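Local coordinates for malonyl coenzyme A-acyl carrier protein transacylase (Helicobacter pylori, PDB 2H1Y) that probably transfers the malonyl group from malonyl-CoA to the holo form of acyl carrier protein, giving malonyl-ACP and free CoA, at residues Q14-F19 and D278-L283; L95-A100 and F233-I238; E135-K140 and C211-P216; N139-M144 and G180-L185. One frame throughout, in Å; residues are numbered along the deposited sequence.

Contact 1 (Q14-F19 and D278-L283); sequences QYALLF and DIFFEL
The Tyr-15 ring carries Phe-281 CE1 over one face, while Leu-17 CD1 lies at its edge, in the ring plane. Tyr-15 CD1 and Phe-281 CE1 are 3.6 Å apart. The two rings meet obliquely, with planes at 37°. Tyr-15 CG sits between the backbone N and the carbonyl carbon (chi1 55°), which sets the ring against Phe-281 CE1. Leu-17 CD1 also lies at the edge of the Phe-281 ring, near its plane. On the other side of the sheet, the Phe-280 ring meets Ala-16 CB and Leu-18 CD2 obliquely. Leu-18 CD1 reaches Phe-280 CB at 3.6 Å. Leu-283 CD1 touches both Leu-17 CG and Phe-19 CZ, each at 3.7 Å.

The backbones are parallel neighbours in the mixed sheet. Ala-16 N bonds to Ile-279 O (3.1 Å) and Phe-281 N to Ala-16 O (2.8 Å). Leu-18 N then bonds to Phe-281 O (2.7 Å), and Leu-283 N to Leu-18 O. Tyr-15 OH bonds to Lys-96 N. Apolar side chains make the cross-strand contacts on both faces, with the buried Glu-282 carboxylate held by the backbone N-H groups of Leu-289 and Lys-290. Before the strands begin, Asp-278 grips Gln-14 twice: its N donates to Gln-14 O, and its OD2 accepts from Gln-14 N (2.9 Å) through its anti lone pair.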
# COMPACT_ATOMS: atom_id res chain seq x y z
N GLN A 14 7.25 -21.83 1.71
CA GLN A 14 7.44 -20.65 2.55
C GLN A 14 6.90 -19.42 1.90
O GLN A 14 6.88 -19.33 0.67
CB GLN A 14 8.91 -20.41 2.78
CG GLN A 14 9.52 -21.35 3.75
CD GLN A 14 10.92 -20.96 4.03
OE1 GLN A 14 11.64 -20.54 3.12
NE2 GLN A 14 11.33 -21.06 5.28
N TYR A 15 6.50 -18.45 2.70
CA TYR A 15 5.66 -17.39 2.18
C TYR A 15 6.05 -15.97 2.58
O TYR A 15 6.66 -15.74 3.64
CB TYR A 15 4.20 -17.67 2.51
CG TYR A 15 3.93 -17.90 3.97
CD1 TYR A 15 3.55 -16.84 4.79
CD2 TYR A 15 4.06 -19.17 4.53
CE1 TYR A 15 3.29 -17.04 6.15
CE2 TYR A 15 3.81 -19.38 5.90
CZ TYR A 15 3.43 -18.31 6.71
OH TYR A 15 3.18 -18.50 8.07
N ALA A 16 5.70 -15.03 1.70
CA ALA A 16 5.75 -13.60 1.99
C ALA A 16 4.34 -12.97 2.00
O ALA A 16 3.39 -13.49 1.40
CB ALA A 16 6.66 -12.89 1.02
N LEU A 17 4.22 -11.84 2.70
CA LEU A 17 2.96 -11.12 2.81
C LEU A 17 3.02 -9.87 1.95
O LEU A 17 4.05 -9.21 1.89
CB LEU A 17 2.69 -10.74 4.27
CG LEU A 17 2.03 -11.70 5.27
CD1 LEU A 17 2.36 -13.16 5.04
CD2 LEU A 17 2.39 -11.32 6.68
N LEU A 18 1.92 -9.56 1.26
CA LEU A 18 1.85 -8.36 0.46
C LEU A 18 0.70 -7.49 0.94
O LEU A 18 -0.43 -7.97 1.10
CB LEU A 18 1.68 -8.71 -1.02
CG LEU A 18 2.72 -9.58 -1.71
CD1 LEU A 18 2.22 -9.99 -3.08
CD2 LEU A 18 4.02 -8.84 -1.85
N PHE A 19 0.99 -6.20 1.13
CA PHE A 19 0.03 -5.23 1.62
C PHE A 19 -0.24 -4.12 0.58
O PHE A 19 0.66 -3.30 0.25
CB PHE A 19 0.50 -4.65 2.97
CG PHE A 19 0.45 -5.62 4.10
CD1 PHE A 19 1.54 -6.43 4.39
CD2 PHE A 19 -0.72 -5.78 4.86
CE1 PHE A 19 1.48 -7.37 5.42
CE2 PHE A 19 -0.79 -6.69 5.90
CZ PHE A 19 0.32 -7.50 6.19
N ASP A 278 8.22 -19.23 -1.87
CA ASP A 278 7.52 -20.00 -2.90
C ASP A 278 6.17 -19.41 -3.29
O ASP A 278 5.59 -19.77 -4.34
CB ASP A 278 7.32 -21.43 -2.42
CG ASP A 278 8.62 -22.05 -1.98
OD1 ASP A 278 9.46 -22.30 -2.87
OD2 ASP A 278 8.81 -22.25 -0.75
N ILE A 279 5.68 -18.47 -2.48
CA ILE A 279 4.31 -18.00 -2.64
C ILE A 279 4.08 -16.70 -1.87
O ILE A 279 4.79 -16.42 -0.90
CB ILE A 279 3.30 -19.09 -2.17
CG1 ILE A 279 1.88 -18.76 -2.63
CG2 ILE A 279 3.41 -19.37 -0.64
CD1 ILE A 279 1.00 -20.00 -2.76
N PHE A 280 3.09 -15.93 -2.31
CA PHE A 280 2.79 -14.64 -1.73
C PHE A 280 1.35 -14.65 -1.25
O PHE A 280 0.49 -15.24 -1.90
CB PHE A 280 2.94 -13.54 -2.78
CG PHE A 280 4.36 -13.23 -3.16
CD1 PHE A 280 4.97 -13.86 -4.24
CD2 PHE A 280 5.10 -12.28 -2.43
CE1 PHE A 280 6.31 -13.56 -4.60
CE2 PHE A 280 6.43 -11.98 -2.77
CZ PHE A 280 7.03 -12.61 -3.86
N PHE A 281 1.08 -13.99 -0.12
CA PHE A 281 -0.31 -13.73 0.29
C PHE A 281 -0.62 -12.24 0.21
O PHE A 281 -0.03 -11.44 0.93
CB PHE A 281 -0.63 -14.27 1.70
CG PHE A 281 -0.39 -15.73 1.89
CD1 PHE A 281 0.19 -16.19 3.06
CD2 PHE A 281 -0.75 -16.66 0.93
CE1 PHE A 281 0.42 -17.55 3.27
CE2 PHE A 281 -0.53 -18.02 1.12
CZ PHE A 281 0.06 -18.47 2.30
N GLU A 282 -1.54 -11.85 -0.66
CA GLU A 282 -1.97 -10.45 -0.66
C GLU A 282 -3.03 -10.31 0.43
O GLU A 282 -4.15 -10.81 0.25
CB GLU A 282 -2.52 -10.01 -2.02
CG GLU A 282 -2.69 -8.50 -2.12
CD GLU A 282 -2.92 -7.98 -3.53
OE1 GLU A 282 -2.98 -6.75 -3.70
OE2 GLU A 282 -3.05 -8.78 -4.48
N LEU A 283 -2.68 -9.64 1.54
CA LEU A 283 -3.62 -9.45 2.65
C LEU A 283 -4.39 -8.16 2.54
O LEU A 283 -3.82 -7.07 2.56
CB LEU A 283 -2.92 -9.49 4.00
CG LEU A 283 -2.12 -10.74 4.28
CD1 LEU A 283 -1.50 -10.62 5.65
CD2 LEU A 283 -2.99 -11.97 4.18

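Contact 2 (L95-A100 and F233-I238); sequences LKPVFA and FHFEII
Two parallel strands of the mixed sheet, 99-102 and 236-238, meet here, and the loops that lead into them pack against each other. The Phe-235 ring spans Pro-97 and Ala-100, which both lie on the same side of its plane. Pro-97 CG sits over that face of the ring in a CH-pi contact, 3.9 Å from the centroid and 28° off the normal. Ala-100 CB approaches the same ring obliquely, 3.5 Å from Phe-235 CE1. With chi1 at 50°, Phe-235 CG is flanked by both backbone arms of its CA, and this turn brings the ring across to the segment 95-100.

Phe-99 and Glu-236 point to the other face of the sheet. Phe-99 CB touches Glu-236 CG at 3.7 Å. Further along, Ile-238 CG1 meets Phe-99 CD2 at 3.5 Å, oblique to the ring. The carboxylate of Glu-236 is turned to another partner: OE1 forms a salt bridge with Arg-276.

Two backbone bonds join the strands. Ala-100 N donates to Glu-236 O at 3.1 Å, and Ala-100 O accepts from Ile-238 N at 3.1 Å. Ala-100 therefore uses both its N-H and its carbonyl towards the same neighbour. Helix 105-116 covers the face of Ala-100 and Ile-237, through Ala-110 and Glu-107. On its other side, strand 99-102 pairs with strand 15-19. A parallel pair with a helix packed on its face is typical of an alpha/beta sheet, here that of the acyl transferase domain.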
# COMPACT_ATOMS: atom_id res chain seq x y z
N LEU A 95 0.94 -16.85 11.59
CA LEU A 95 1.68 -16.50 10.41
C LEU A 95 3.13 -16.26 10.77
O LEU A 95 3.44 -15.52 11.69
CB LEU A 95 1.09 -15.26 9.73
CG LEU A 95 -0.25 -15.45 9.02
CD1 LEU A 95 -0.80 -14.12 8.57
CD2 LEU A 95 -0.08 -16.39 7.84
N LYS A 96 4.01 -16.92 10.04
CA LYS A 96 5.43 -16.70 10.19
C LYS A 96 5.98 -16.52 8.79
O LYS A 96 6.54 -17.45 8.23
CB LYS A 96 6.09 -17.90 10.87
CG LYS A 96 5.43 -18.42 12.17
CD LYS A 96 6.18 -19.68 12.69
CE LYS A 96 5.28 -20.60 13.58
NZ LYS A 96 4.16 -21.28 12.81
N PRO A 97 5.81 -15.32 8.20
CA PRO A 97 6.27 -15.12 6.83
C PRO A 97 7.76 -14.84 6.84
O PRO A 97 8.27 -14.36 7.84
CB PRO A 97 5.54 -13.84 6.42
CG PRO A 97 5.45 -13.07 7.67
CD PRO A 97 5.22 -14.10 8.76
N VAL A 98 8.45 -15.12 5.73
CA VAL A 98 9.88 -14.76 5.67
C VAL A 98 10.07 -13.24 5.61
O VAL A 98 10.95 -12.71 6.28
CB VAL A 98 10.78 -15.64 4.68
CG1 VAL A 98 9.96 -16.70 3.93
CG2 VAL A 98 11.64 -14.77 3.76
N PHE A 99 9.23 -12.53 4.86
CA PHE A 99 9.21 -11.07 4.89
C PHE A 99 7.82 -10.54 4.50
O PHE A 99 6.96 -11.31 4.08
CB PHE A 99 10.27 -10.49 3.96
CG PHE A 99 9.96 -10.68 2.50
CD1 PHE A 99 10.47 -11.78 1.80
CD2 PHE A 99 9.14 -9.77 1.81
CE1 PHE A 99 10.18 -11.97 0.44
CE2 PHE A 99 8.85 -9.96 0.46
CZ PHE A 99 9.37 -11.07 -0.23
N ALA A 100 7.64 -9.22 4.62
CA ALA A 100 6.41 -8.54 4.19
C ALA A 100 6.72 -7.29 3.33
O ALA A 100 7.60 -6.52 3.67
CB ALA A 100 5.55 -8.18 5.39
N PHE A 233 8.84 -6.44 16.22
CA PHE A 233 8.72 -6.88 14.84
C PHE A 233 8.87 -8.39 14.77
O PHE A 233 9.96 -8.92 14.96
CB PHE A 233 9.83 -6.26 14.01
CG PHE A 233 9.69 -4.78 13.81
CD1 PHE A 233 10.05 -3.89 14.81
CD2 PHE A 233 9.22 -4.29 12.59
CE1 PHE A 233 9.94 -2.52 14.61
CE2 PHE A 233 9.10 -2.93 12.38
CZ PHE A 233 9.46 -2.04 13.40
N HIS A 234 7.79 -9.09 14.46
CA HIS A 234 7.83 -10.55 14.28
C HIS A 234 8.46 -10.97 12.96
O HIS A 234 8.92 -12.10 12.84
CB HIS A 234 6.41 -11.12 14.41
CG HIS A 234 5.83 -10.93 15.77
ND1 HIS A 234 5.31 -9.72 16.19
CD2 HIS A 234 5.76 -11.76 16.84
CE1 HIS A 234 4.90 -9.84 17.44
NE2 HIS A 234 5.16 -11.07 17.86
N PHE A 235 8.48 -10.07 11.99
CA PHE A 235 9.05 -10.33 10.68
C PHE A 235 9.56 -9.02 10.07
O PHE A 235 9.09 -7.94 10.41
CB PHE A 235 8.02 -11.00 9.75
CG PHE A 235 6.66 -10.31 9.71
CD1 PHE A 235 6.47 -9.16 8.93
CD2 PHE A 235 5.59 -10.81 10.43
CE1 PHE A 235 5.24 -8.52 8.90
CE2 PHE A 235 4.35 -10.19 10.39
CZ PHE A 235 4.16 -9.03 9.61
N GLU A 236 10.53 -9.14 9.16
CA GLU A 236 11.14 -7.98 8.53
C GLU A 236 10.25 -7.40 7.44
O GLU A 236 9.44 -8.10 6.86
CB GLU A 236 12.50 -8.37 7.95
CG GLU A 236 12.49 -9.27 6.70
CD GLU A 236 13.89 -9.71 6.28
OE1 GLU A 236 14.06 -10.16 5.13
OE2 GLU A 236 14.84 -9.61 7.10
N ILE A 237 10.40 -6.12 7.15
CA ILE A 237 9.66 -5.54 6.04
C ILE A 237 10.63 -4.93 5.03
O ILE A 237 11.72 -4.51 5.40
CB ILE A 237 8.52 -4.55 6.50
CG1 ILE A 237 8.87 -3.12 6.19
CG2 ILE A 237 8.18 -4.69 7.99
CD1 ILE A 237 8.31 -2.64 4.92
N ILE A 238 10.22 -4.90 3.76
CA ILE A 238 11.04 -4.37 2.68
C ILE A 238 10.63 -2.93 2.36
O ILE A 238 9.46 -2.65 2.09
CB ILE A 238 10.95 -5.26 1.42
CG1 ILE A 238 10.94 -6.74 1.79
CG2 ILE A 238 12.08 -4.95 0.46
CD1 ILE A 238 12.24 -7.28 2.40

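Contact 3 (E135-K140 and C211-P216); sequences EACANK and CPFLEP
Lys-140 reaches over one face of the Phe-213 ring. Its CE stands 4.3 Å above the ring plane, offset toward the rim, and NZ comes to 3.4 Å from Phe-213 CE2. The lysine chain is bent at chi2, chi3 and chi4 rather than extended. These bends carry the ammonium end to the aromatic ring. The two side chains come from opposite directions. Phe-213 CG lies anti to the carbonyl carbon (chi1 -82°), which swings the ring toward the segment 135-140. Cys-137 SG is placed at the ring edge, near its plane.

The contact joins the last turn of helix 119-137 and the loop after it to a short 3-10 segment, 212-214, in the loop before helix 218-228. Cys-137 SG, turned beside its backbone N, touches Phe-213 CB and Leu-214 CD1, each at 4.1 Å. Ala-136 CB packs against the carbonyl of Phe-213, 3.7 Å from its O. Pro-216 CB is the more distant neighbour of Ala-136 CB, at 4.5 Å. No hydrogen bond crosses between the two segments. The Phe-213 ring also touches Ala-142, which starts strand 142-148, and Val-181.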
# COMPACT_ATOMS: atom_id res chain seq x y z
N GLU A 135 -3.44 17.92 2.68
CA GLU A 135 -3.09 19.28 3.09
C GLU A 135 -1.86 19.79 2.36
O GLU A 135 -1.87 20.91 1.85
CB GLU A 135 -2.85 19.34 4.59
CG GLU A 135 -4.09 19.08 5.46
CD GLU A 135 -3.74 18.84 6.93
OE1 GLU A 135 -2.53 18.88 7.30
OE2 GLU A 135 -4.68 18.61 7.72
N ALA A 136 -0.82 18.96 2.29
CA ALA A 136 0.43 19.36 1.65
C ALA A 136 0.23 19.64 0.18
O ALA A 136 1.00 20.39 -0.40
CB ALA A 136 1.49 18.31 1.83
N CYS A 137 -0.80 19.03 -0.41
CA CYS A 137 -1.04 19.18 -1.86
C CYS A 137 -2.14 20.18 -2.23
O CYS A 137 -2.24 20.59 -3.38
CB CYS A 137 -1.30 17.81 -2.52
SG CYS A 137 0.14 16.73 -2.62
N ALA A 138 -2.96 20.55 -1.25
CA ALA A 138 -4.01 21.56 -1.42
C ALA A 138 -3.50 22.76 -2.19
O ALA A 138 -2.37 23.20 -1.98
CB ALA A 138 -4.54 22.02 -0.05
N ASN A 139 -4.34 23.28 -3.07
CA ASN A 139 -4.03 24.50 -3.83
C ASN A 139 -2.69 24.37 -4.57
O ASN A 139 -1.87 25.30 -4.54
CB ASN A 139 -4.03 25.76 -2.92
CG ASN A 139 -5.18 25.77 -1.90
OD1 ASN A 139 -6.36 25.86 -2.27
ND2 ASN A 139 -4.83 25.70 -0.61
N LYS A 140 -2.47 23.23 -5.21
CA LYS A 140 -1.29 23.06 -6.06
C LYS A 140 -1.68 22.50 -7.42
O LYS A 140 -0.91 22.60 -8.39
CB LYS A 140 -0.27 22.17 -5.37
CG LYS A 140 0.64 22.90 -4.41
CD LYS A 140 1.79 23.58 -5.17
CE LYS A 140 3.13 23.21 -4.56
NZ LYS A 140 4.18 23.07 -5.62
N CYS A 211 7.07 12.35 -4.08
CA CYS A 211 7.82 13.41 -4.73
C CYS A 211 7.91 14.60 -3.77
O CYS A 211 7.29 14.57 -2.72
CB CYS A 211 7.17 13.82 -6.06
SG CYS A 211 5.57 14.58 -5.90
N PRO A 212 8.71 15.63 -4.11
CA PRO A 212 8.90 16.80 -3.23
C PRO A 212 7.62 17.45 -2.67
O PRO A 212 7.69 18.09 -1.61
CB PRO A 212 9.66 17.77 -4.12
CG PRO A 212 10.50 16.87 -4.96
CD PRO A 212 9.56 15.73 -5.31
N PHE A 213 6.48 17.28 -3.35
CA PHE A 213 5.20 17.86 -2.88
C PHE A 213 4.88 17.41 -1.48
O PHE A 213 4.05 18.01 -0.81
CB PHE A 213 4.03 17.46 -3.78
CG PHE A 213 3.88 18.31 -5.02
CD1 PHE A 213 2.67 18.32 -5.71
CD2 PHE A 213 4.93 19.08 -5.51
CE1 PHE A 213 2.51 19.07 -6.86
CE2 PHE A 213 4.77 19.85 -6.67
CZ PHE A 213 3.56 19.84 -7.34
N LEU A 214 5.55 16.36 -1.03
CA LEU A 214 5.31 15.83 0.29
C LEU A 214 6.31 16.34 1.32
O LEU A 214 6.06 16.23 2.51
CB LEU A 214 5.25 14.31 0.26
CG LEU A 214 3.82 13.78 0.43
CD1 LEU A 214 2.83 14.56 -0.39
CD2 LEU A 214 3.72 12.29 0.09
N GLU A 215 7.41 16.92 0.84
CA GLU A 215 8.45 17.50 1.71
C GLU A 215 7.87 18.19 2.95
O GLU A 215 8.28 17.86 4.07
CB GLU A 215 9.34 18.50 0.95
CG GLU A 215 10.86 18.23 1.04
CD GLU A 215 11.42 18.35 2.46
OE1 GLU A 215 11.45 19.47 3.03
OE2 GLU A 215 11.86 17.31 3.01
N PRO A 216 6.91 19.12 2.76
CA PRO A 216 6.38 19.80 3.95
C PRO A 216 6.07 18.86 5.11
O PRO A 216 6.42 19.18 6.23
CB PRO A 216 5.09 20.46 3.43
CG PRO A 216 5.39 20.76 2.01
CD PRO A 216 6.27 19.62 1.53

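Contact 4 (N139-M144 and G180-L185); sequences NKDASM and GVKDDL
Asp-141 and Lys-182 meet where the antiparallel sheet gives way to helix 182-185. The sheet, with strand order 4-1-3-2 and helices between strands, is the ferredoxin-like small subdomain known for this family. Strand 142-148 pairs here with the chain that follows strand 175-179. Lys-182 can be followed outward. Its CB lies 3.2 Å from Asp-141 OD2 and also close to Asp-141 O. CG is 3.9 Å from the same OD2. CG stands anti to the backbone N (chi1 177°), and bends at chi2, chi3 and chi4 then turn the chain past the aspartate. CD meets Ser-143 CB at 4.1 Å. The ammonium end leaves Asp-141, with no salt bridge between them, and forms a cation-pi contact with Phe-202. Asp-141 OD2 also lies 4.1 Å from Asp-183 OD2, a mildly unfavourable pair of like charges, probably eased by solvent and, for Asp-183, by the helix N-terminus.

Backbone bonds hold the two segments together. Ser-143 and Gly-180 form an antiparallel hydrogen-bonded pair: Ser-143 N donates to Gly-180 O, and Gly-180 N donates to Ser-143 O. Ala-142 and Val-181 are the next pair, non-hydrogen-bonded, and their side chains diverge. Gly-180 has a positive phi (155°), at which a side chain would collide with the carbonyl O of the residue before. The chain turns its corner here. Val-181 then takes the N-cap position. Leu-185 CD1 packs 3.7 Å from Ser-143 O. Lys-182 N donates a nearly straight bond (173°) to Asp-141 O at 2.8 Å.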
# COMPACT_ATOMS: atom_id res chain seq x y z
N ASN A 139 -4.34 23.28 -3.07
CA ASN A 139 -4.03 24.50 -3.83
C ASN A 139 -2.69 24.37 -4.57
O ASN A 139 -1.87 25.30 -4.54
CB ASN A 139 -4.03 25.76 -2.92
CG ASN A 139 -5.18 25.77 -1.90
OD1 ASN A 139 -6.36 25.86 -2.27
ND2 ASN A 139 -4.83 25.70 -0.61
N LYS A 140 -2.47 23.23 -5.21
CA LYS A 140 -1.29 23.06 -6.06
C LYS A 140 -1.68 22.50 -7.42
O LYS A 140 -0.91 22.60 -8.39
CB LYS A 140 -0.27 22.17 -5.37
CG LYS A 140 0.64 22.90 -4.41
CD LYS A 140 1.79 23.58 -5.17
CE LYS A 140 3.13 23.21 -4.56
NZ LYS A 140 4.18 23.07 -5.62
N ASP A 141 -2.89 21.94 -7.46
CA ASP A 141 -3.41 21.20 -8.60
C ASP A 141 -2.57 19.95 -8.86
O ASP A 141 -2.05 19.72 -9.96
CB ASP A 141 -3.55 22.06 -9.86
CG ASP A 141 -4.51 21.43 -10.89
OD1 ASP A 141 -5.48 20.78 -10.46
OD2 ASP A 141 -4.28 21.57 -12.11
N ALA A 142 -2.44 19.15 -7.81
CA ALA A 142 -1.55 18.02 -7.83
C ALA A 142 -2.31 16.80 -8.30
O ALA A 142 -3.50 16.65 -8.02
CB ALA A 142 -0.97 17.78 -6.45
N SER A 143 -1.62 15.93 -9.03
CA SER A 143 -2.19 14.66 -9.41
C SER A 143 -1.14 13.59 -9.64
O SER A 143 0.07 13.84 -9.54
CB SER A 143 -3.05 14.82 -10.65
OG SER A 143 -3.90 13.68 -10.76
N MET A 144 -1.62 12.38 -9.92
CA MET A 144 -0.77 11.27 -10.34
C MET A 144 -1.27 10.65 -11.66
O MET A 144 -2.47 10.65 -11.95
CB MET A 144 -0.65 10.26 -9.20
CG MET A 144 0.37 10.73 -8.15
SD MET A 144 0.36 9.80 -6.63
CE MET A 144 1.45 8.44 -7.01
N GLY A 180 2.85 15.06 -9.91
CA GLY A 180 3.13 16.47 -10.16
C GLY A 180 1.95 17.39 -10.35
O GLY A 180 0.82 17.10 -9.91
N VAL A 181 2.22 18.53 -10.99
CA VAL A 181 1.20 19.52 -11.27
C VAL A 181 0.46 18.99 -12.49
O VAL A 181 1.08 18.61 -13.49
CB VAL A 181 1.79 20.94 -11.51
CG1 VAL A 181 0.69 21.94 -11.85
CG2 VAL A 181 2.58 21.41 -10.31
N LYS A 182 -0.86 18.93 -12.35
CA LYS A 182 -1.74 18.38 -13.36
C LYS A 182 -1.35 18.81 -14.76
O LYS A 182 -0.88 18.00 -15.54
CB LYS A 182 -3.19 18.76 -13.06
CG LYS A 182 -4.17 18.27 -14.10
CD LYS A 182 -4.55 16.84 -13.85
CE LYS A 182 -5.96 16.76 -13.34
NZ LYS A 182 -6.83 16.43 -14.48
N ASP A 183 -1.50 20.10 -15.06
CA ASP A 183 -1.28 20.58 -16.42
C ASP A 183 0.08 20.15 -16.94
O ASP A 183 0.21 19.80 -18.11
CB ASP A 183 -1.42 22.10 -16.52
CG ASP A 183 -2.76 22.61 -16.02
OD1 ASP A 183 -2.77 23.72 -15.45
OD2 ASP A 183 -3.81 21.93 -16.18
N ASP A 184 1.08 20.17 -16.06
CA ASP A 184 2.44 19.79 -16.41
C ASP A 184 2.55 18.31 -16.82
O ASP A 184 3.39 17.96 -17.64
CB ASP A 184 3.40 20.10 -15.26
CG ASP A 184 3.72 21.58 -15.14
OD1 ASP A 184 4.54 22.07 -15.95
OD2 ASP A 184 3.18 22.25 -14.24
N LEU A 185 1.71 17.46 -16.23
CA LEU A 185 1.60 16.04 -16.60
C LEU A 185 0.75 15.89 -17.86
O LEU A 185 1.15 15.26 -18.86
CB LEU A 185 0.93 15.25 -15.47
CG LEU A 185 1.64 15.03 -14.14
CD1 LEU A 185 0.64 14.58 -13.08
CD2 LEU A 185 2.76 14.02 -14.29

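In the fold
Contacts 1 and 2 are buried and belong to the same mixed sheet. Strands 15-19 and 99-102 are neighbours in it, and Tyr-15 bonds to the backbone of Lys-96 and Val-98. Contacts 3 and 4 are partly buried and lie across the centre of the chain, with centres 32 to 36 Å from those of contacts 1 and 2. They share Asn-139 and Lys-140, and Phe-213 of contact 3 packs on Ala-142 and Val-181 of contact 4. The chemistry follows the place. The mixed sheet combines parallel backbone bonds with apolar packing. Contact 4 has antiparallel bonds and charged side chains, whereas contact 3 has no hydrogen bond across it and rests on packing.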